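Local coordinates for Nop domain-containing protein (Archaeoglobus fulgidus, PDB 1NT2) that forms a complex with fibrillarin and, as a Nop5 core protein of archaeal box C/D ribonucleoproteins, probably binds the guide RNA, at residues M161-Q173 against R221-Y235. Numbering follows the deposited sequence.
Sequences MERLVRLPASKIQ and RFLAAKLAIAAKIDY
Met161, which lies against Tyr235, has a carbonyl O gripped by two backbone amides, Leu164 N and Val165 N, each 2.8 Å away. These two hydrogen bonds close the single turn of the short helix 161-165, which crosses residues 221-235 of the long helix 217-236 in the helical Nop domain in a roughly antiparallel sense (145° between the axes of the two segments, 9.4 Å at closest approach). The Tyr235 ring carries this end of the contact. With CG anti to the backbone N (chi1 -172°), it passes alongside helix 161-165 and receives Met161 CB over one face, a CH-pi contact 3.7 Å from the centroid. Met161 SD stands obliquely to the same ring, a Met-aromatic contact, and the chain bends back to bring CE to Tyr235 CB. Val165 CG2 meets the ring obliquely and rests on Lys232 CA, 3.3 Å away. A serine at Tyr235 would probably open a gap beneath Met161 and Val165 and leave Glu69, to which the hydroxyl is weakly bonded, without that partner. Glu162 CB lies beside the phenol oxygen; Glu162 OE2 forms a salt bridge with Arg166 NH2 at 3.1 Å, through a weak hydrogen bond, while OE1 accepts a hydrogen bond from the backbone N of Ala91 in the fibrillarin-like chain, joining the Nop core to that partner. Farther along, Ala169 CB reaches Ala225 CA (3.5 Å), while Ile172 divides its branches, CG2 meeting Ala224 CB at 4.0 Å and CD1 pointing to Ala228 CB.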
# COMPACT_ATOMS: atom_id res chain seq x y z
N MET B 161 -3.41 -2.48 -27.40
CA MET B 161 -4.08 -3.36 -28.36
C MET B 161 -3.14 -4.42 -28.87
O MET B 161 -3.35 -5.60 -28.62
CB MET B 161 -4.66 -2.57 -29.53
CG MET B 161 -6.04 -1.98 -29.25
SD MET B 161 -7.34 -3.22 -29.03
CE MET B 161 -8.40 -2.88 -30.48
N GLU B 162 -2.08 -4.01 -29.57
CA GLU B 162 -1.15 -4.99 -30.11
C GLU B 162 -0.59 -5.91 -29.02
O GLU B 162 -0.27 -7.07 -29.28
CB GLU B 162 -0.01 -4.31 -30.87
CG GLU B 162 0.91 -3.43 -30.05
CD GLU B 162 2.27 -3.21 -30.74
OE1 GLU B 162 2.29 -2.73 -31.90
OE2 GLU B 162 3.31 -3.53 -30.12
N ARG B 163 -0.49 -5.39 -27.80
CA ARG B 163 0.02 -6.18 -26.69
C ARG B 163 -0.98 -7.27 -26.30
O ARG B 163 -0.58 -8.33 -25.82
CB ARG B 163 0.27 -5.28 -25.47
CG ARG B 163 1.73 -5.15 -25.06
CD ARG B 163 2.37 -6.53 -24.86
NE ARG B 163 1.79 -7.25 -23.73
CZ ARG B 163 2.00 -8.54 -23.47
NH1 ARG B 163 2.78 -9.26 -24.27
NH2 ARG B 163 1.44 -9.10 -22.40
N LEU B 164 -2.27 -7.01 -26.51
CA LEU B 164 -3.32 -7.96 -26.16
C LEU B 164 -3.56 -8.95 -27.29
O LEU B 164 -3.71 -10.15 -27.07
CB LEU B 164 -4.62 -7.20 -25.88
CG LEU B 164 -5.95 -7.95 -26.04
CD1 LEU B 164 -6.14 -8.95 -24.93
CD2 LEU B 164 -7.08 -6.95 -26.02
N VAL B 165 -3.58 -8.42 -28.50
CA VAL B 165 -3.83 -9.20 -29.70
C VAL B 165 -2.93 -10.42 -29.84
O VAL B 165 -3.22 -11.31 -30.62
CB VAL B 165 -3.72 -8.29 -30.95
CG1 VAL B 165 -2.44 -8.57 -31.70
CG2 VAL B 165 -4.93 -8.46 -31.83
N ARG B 166 -1.83 -10.46 -29.09
CA ARG B 166 -0.91 -11.60 -29.16
C ARG B 166 -0.98 -12.48 -27.91
O ARG B 166 -0.09 -13.29 -27.67
CB ARG B 166 0.52 -11.10 -29.38
CG ARG B 166 1.15 -10.52 -28.15
CD ARG B 166 2.43 -9.79 -28.47
NE ARG B 166 2.18 -8.62 -29.32
CZ ARG B 166 3.04 -7.62 -29.47
NH1 ARG B 166 4.20 -7.63 -28.84
NH2 ARG B 166 2.73 -6.60 -30.26
N LEU B 167 -2.04 -12.31 -27.13
CA LEU B 167 -2.22 -13.10 -25.92
C LEU B 167 -2.95 -14.40 -26.24
O LEU B 167 -3.91 -14.40 -27.01
CB LEU B 167 -3.04 -12.30 -24.90
CG LEU B 167 -2.33 -11.19 -24.12
CD1 LEU B 167 -3.33 -10.21 -23.53
CD2 LEU B 167 -1.48 -11.82 -23.02
N PRO B 168 -2.50 -15.52 -25.66
CA PRO B 168 -3.14 -16.82 -25.90
C PRO B 168 -4.52 -16.79 -25.26
O PRO B 168 -4.78 -15.97 -24.38
CB PRO B 168 -2.23 -17.81 -25.18
CG PRO B 168 -0.91 -17.12 -25.17
CD PRO B 168 -1.28 -15.70 -24.85
N ALA B 169 -5.40 -17.68 -25.69
CA ALA B 169 -6.74 -17.71 -25.13
C ALA B 169 -6.68 -18.15 -23.67
O ALA B 169 -7.60 -17.87 -22.90
CB ALA B 169 -7.60 -18.68 -25.93
N SER B 170 -5.60 -18.82 -23.30
CA SER B 170 -5.42 -19.31 -21.93
C SER B 170 -4.99 -18.21 -20.97
O SER B 170 -5.31 -18.25 -19.79
CB SER B 170 -4.39 -20.41 -21.92
OG SER B 170 -3.20 -19.96 -22.54
N LYS B 171 -4.25 -17.24 -21.47
CA LYS B 171 -3.81 -16.14 -20.64
C LYS B 171 -4.98 -15.16 -20.49
O LYS B 171 -5.03 -14.38 -19.54
CB LYS B 171 -2.61 -15.43 -21.28
CG LYS B 171 -2.25 -14.07 -20.66
CD LYS B 171 -1.76 -14.16 -19.22
CE LYS B 171 -1.42 -12.79 -18.64
NZ LYS B 171 -0.29 -12.09 -19.33
N ILE B 172 -5.91 -15.22 -21.43
CA ILE B 172 -7.08 -14.36 -21.42
C ILE B 172 -8.10 -14.77 -20.35
O ILE B 172 -8.66 -13.93 -19.66
CB ILE B 172 -7.77 -14.37 -22.80
CG1 ILE B 172 -6.92 -13.58 -23.80
CG2 ILE B 172 -9.17 -13.81 -22.69
CD1 ILE B 172 -7.44 -13.62 -25.23
N GLN B 173 -8.33 -16.06 -20.22
CA GLN B 173 -9.28 -16.52 -19.23
C GLN B 173 -8.61 -16.57 -17.87
O GLN B 173 -8.99 -17.35 -17.00
CB GLN B 173 -9.82 -17.90 -19.60
CG GLN B 173 -8.85 -19.03 -19.41
CD GLN B 173 -9.51 -20.37 -19.63
OE1 GLN B 173 -8.89 -21.42 -19.46
NE2 GLN B 173 -10.79 -20.34 -20.01
N ARG B 221 -12.97 -21.32 -21.87
CA ARG B 221 -12.06 -21.71 -22.94
C ARG B 221 -12.56 -21.30 -24.32
O ARG B 221 -11.77 -20.83 -25.14
CB ARG B 221 -11.84 -23.21 -22.91
CG ARG B 221 -11.03 -23.72 -21.72
CD ARG B 221 -11.14 -25.24 -21.64
NE ARG B 221 -11.03 -25.85 -22.97
CZ ARG B 221 -11.53 -27.04 -23.30
NH1 ARG B 221 -12.18 -27.76 -22.39
NH2 ARG B 221 -11.39 -27.50 -24.54
N PHE B 222 -13.85 -21.49 -24.57
CA PHE B 222 -14.42 -21.13 -25.87
C PHE B 222 -14.57 -19.62 -25.96
O PHE B 222 -14.26 -19.02 -26.99
CB PHE B 222 -15.78 -21.79 -26.09
CG PHE B 222 -16.35 -21.57 -27.48
CD1 PHE B 222 -15.88 -22.31 -28.57
CD2 PHE B 222 -17.33 -20.60 -27.71
CE1 PHE B 222 -16.37 -22.07 -29.86
CE2 PHE B 222 -17.82 -20.36 -29.00
CZ PHE B 222 -17.34 -21.10 -30.07
N LEU B 223 -15.06 -19.02 -24.89
CA LEU B 223 -15.26 -17.57 -24.85
C LEU B 223 -13.92 -16.87 -25.03
O LEU B 223 -13.78 -15.94 -25.81
CB LEU B 223 -15.89 -17.17 -23.51
CG LEU B 223 -16.21 -15.68 -23.34
CD1 LEU B 223 -17.16 -15.22 -24.44
CD2 LEU B 223 -16.83 -15.44 -21.96
N ALA B 224 -12.92 -17.34 -24.29
CA ALA B 224 -11.59 -16.78 -24.35
C ALA B 224 -11.03 -16.91 -25.76
O ALA B 224 -10.49 -15.96 -26.33
CB ALA B 224 -10.68 -17.48 -23.34
N ALA B 225 -11.17 -18.11 -26.33
CA ALA B 225 -10.68 -18.40 -27.67
C ALA B 225 -11.26 -17.41 -28.67
O ALA B 225 -10.54 -16.70 -29.37
CB ALA B 225 -11.05 -19.82 -28.07
N LYS B 226 -12.58 -17.36 -28.72
CA LYS B 226 -13.25 -16.45 -29.62
C LYS B 226 -13.01 -14.98 -29.21
O LYS B 226 -13.05 -14.09 -30.07
CB LYS B 226 -14.75 -16.77 -29.67
CG LYS B 226 -15.08 -18.15 -30.25
CD LYS B 226 -14.80 -18.25 -31.75
CE LYS B 226 -14.83 -19.69 -32.27
NZ LYS B 226 -13.67 -20.53 -31.81
N LEU B 227 -12.74 -14.71 -27.94
CA LEU B 227 -12.52 -13.32 -27.53
C LEU B 227 -11.22 -12.81 -28.12
O LEU B 227 -11.17 -11.69 -28.65
CB LEU B 227 -12.48 -13.17 -26.01
CG LEU B 227 -12.85 -11.74 -25.56
CD1 LEU B 227 -14.26 -11.40 -26.03
CD2 LEU B 227 -12.78 -11.64 -24.06
N ALA B 228 -10.18 -13.63 -28.04
CA ALA B 228 -8.88 -13.26 -28.59
C ALA B 228 -9.06 -12.90 -30.06
O ALA B 228 -8.40 -11.98 -30.56
CB ALA B 228 -7.90 -14.41 -28.44
N ILE B 229 -9.96 -13.60 -30.75
CA ILE B 229 -10.24 -13.33 -32.16
C ILE B 229 -10.91 -11.97 -32.32
O ILE B 229 -10.54 -11.19 -33.19
CB ILE B 229 -11.18 -14.39 -32.79
CG1 ILE B 229 -10.44 -15.71 -33.00
CG2 ILE B 229 -11.70 -13.88 -34.13
CD1 ILE B 229 -9.31 -15.63 -34.05
N ALA B 230 -11.91 -11.72 -31.47
CA ALA B 230 -12.63 -10.45 -31.47
C ALA B 230 -11.61 -9.32 -31.35
O ALA B 230 -11.64 -8.34 -32.08
CB ALA B 230 -13.59 -10.41 -30.30
N ALA B 231 -10.69 -9.50 -30.41
CA ALA B 231 -9.63 -8.54 -30.16
C ALA B 231 -8.82 -8.23 -31.41
O ALA B 231 -8.49 -7.08 -31.68
CB ALA B 231 -8.71 -9.07 -29.06
N LYS B 232 -8.51 -9.27 -32.19
CA LYS B 232 -7.72 -9.09 -33.41
C LYS B 232 -8.54 -8.40 -34.48
O LYS B 232 -8.07 -7.48 -35.16
CB LYS B 232 -7.24 -10.43 -33.95
CG LYS B 232 -6.40 -10.29 -35.19
CD LYS B 232 -6.23 -11.63 -35.89
CE LYS B 232 -5.45 -12.65 -35.04
NZ LYS B 232 -5.26 -13.92 -35.80
N ILE B 233 -9.78 -8.85 -34.64
CA ILE B 233 -10.64 -8.26 -35.63
C ILE B 233 -10.94 -6.80 -35.32
O ILE B 233 -11.08 -6.00 -36.23
CB ILE B 233 -11.92 -9.08 -35.76
CG1 ILE B 233 -11.54 -10.55 -36.03
CG2 ILE B 233 -12.79 -8.53 -36.90
CD1 ILE B 233 -12.69 -11.47 -36.25
N ASP B 234 -11.03 -6.45 -34.04
CA ASP B 234 -11.28 -5.06 -33.65
C ASP B 234 -10.11 -4.17 -34.09
O ASP B 234 -10.29 -3.13 -34.73
CB ASP B 234 -11.40 -4.95 -32.13
CG ASP B 234 -12.73 -5.42 -31.62
OD1 ASP B 234 -13.76 -4.93 -32.12
OD2 ASP B 234 -12.74 -6.27 -30.70
N TYR B 235 -8.92 -4.62 -33.70
CA TYR B 235 -7.66 -3.94 -33.96
C TYR B 235 -7.23 -3.80 -35.43
O TYR B 235 -6.55 -2.85 -35.79
CB TYR B 235 -6.58 -4.66 -33.14
CG TYR B 235 -5.21 -4.01 -33.11
CD1 TYR B 235 -4.06 -4.77 -33.32
CD2 TYR B 235 -5.07 -2.65 -32.86
CE1 TYR B 235 -2.80 -4.19 -33.30
CE2 TYR B 235 -3.81 -2.06 -32.84
CZ TYR B 235 -2.67 -2.84 -33.06
OH TYR B 235 -1.42 -2.27 -33.08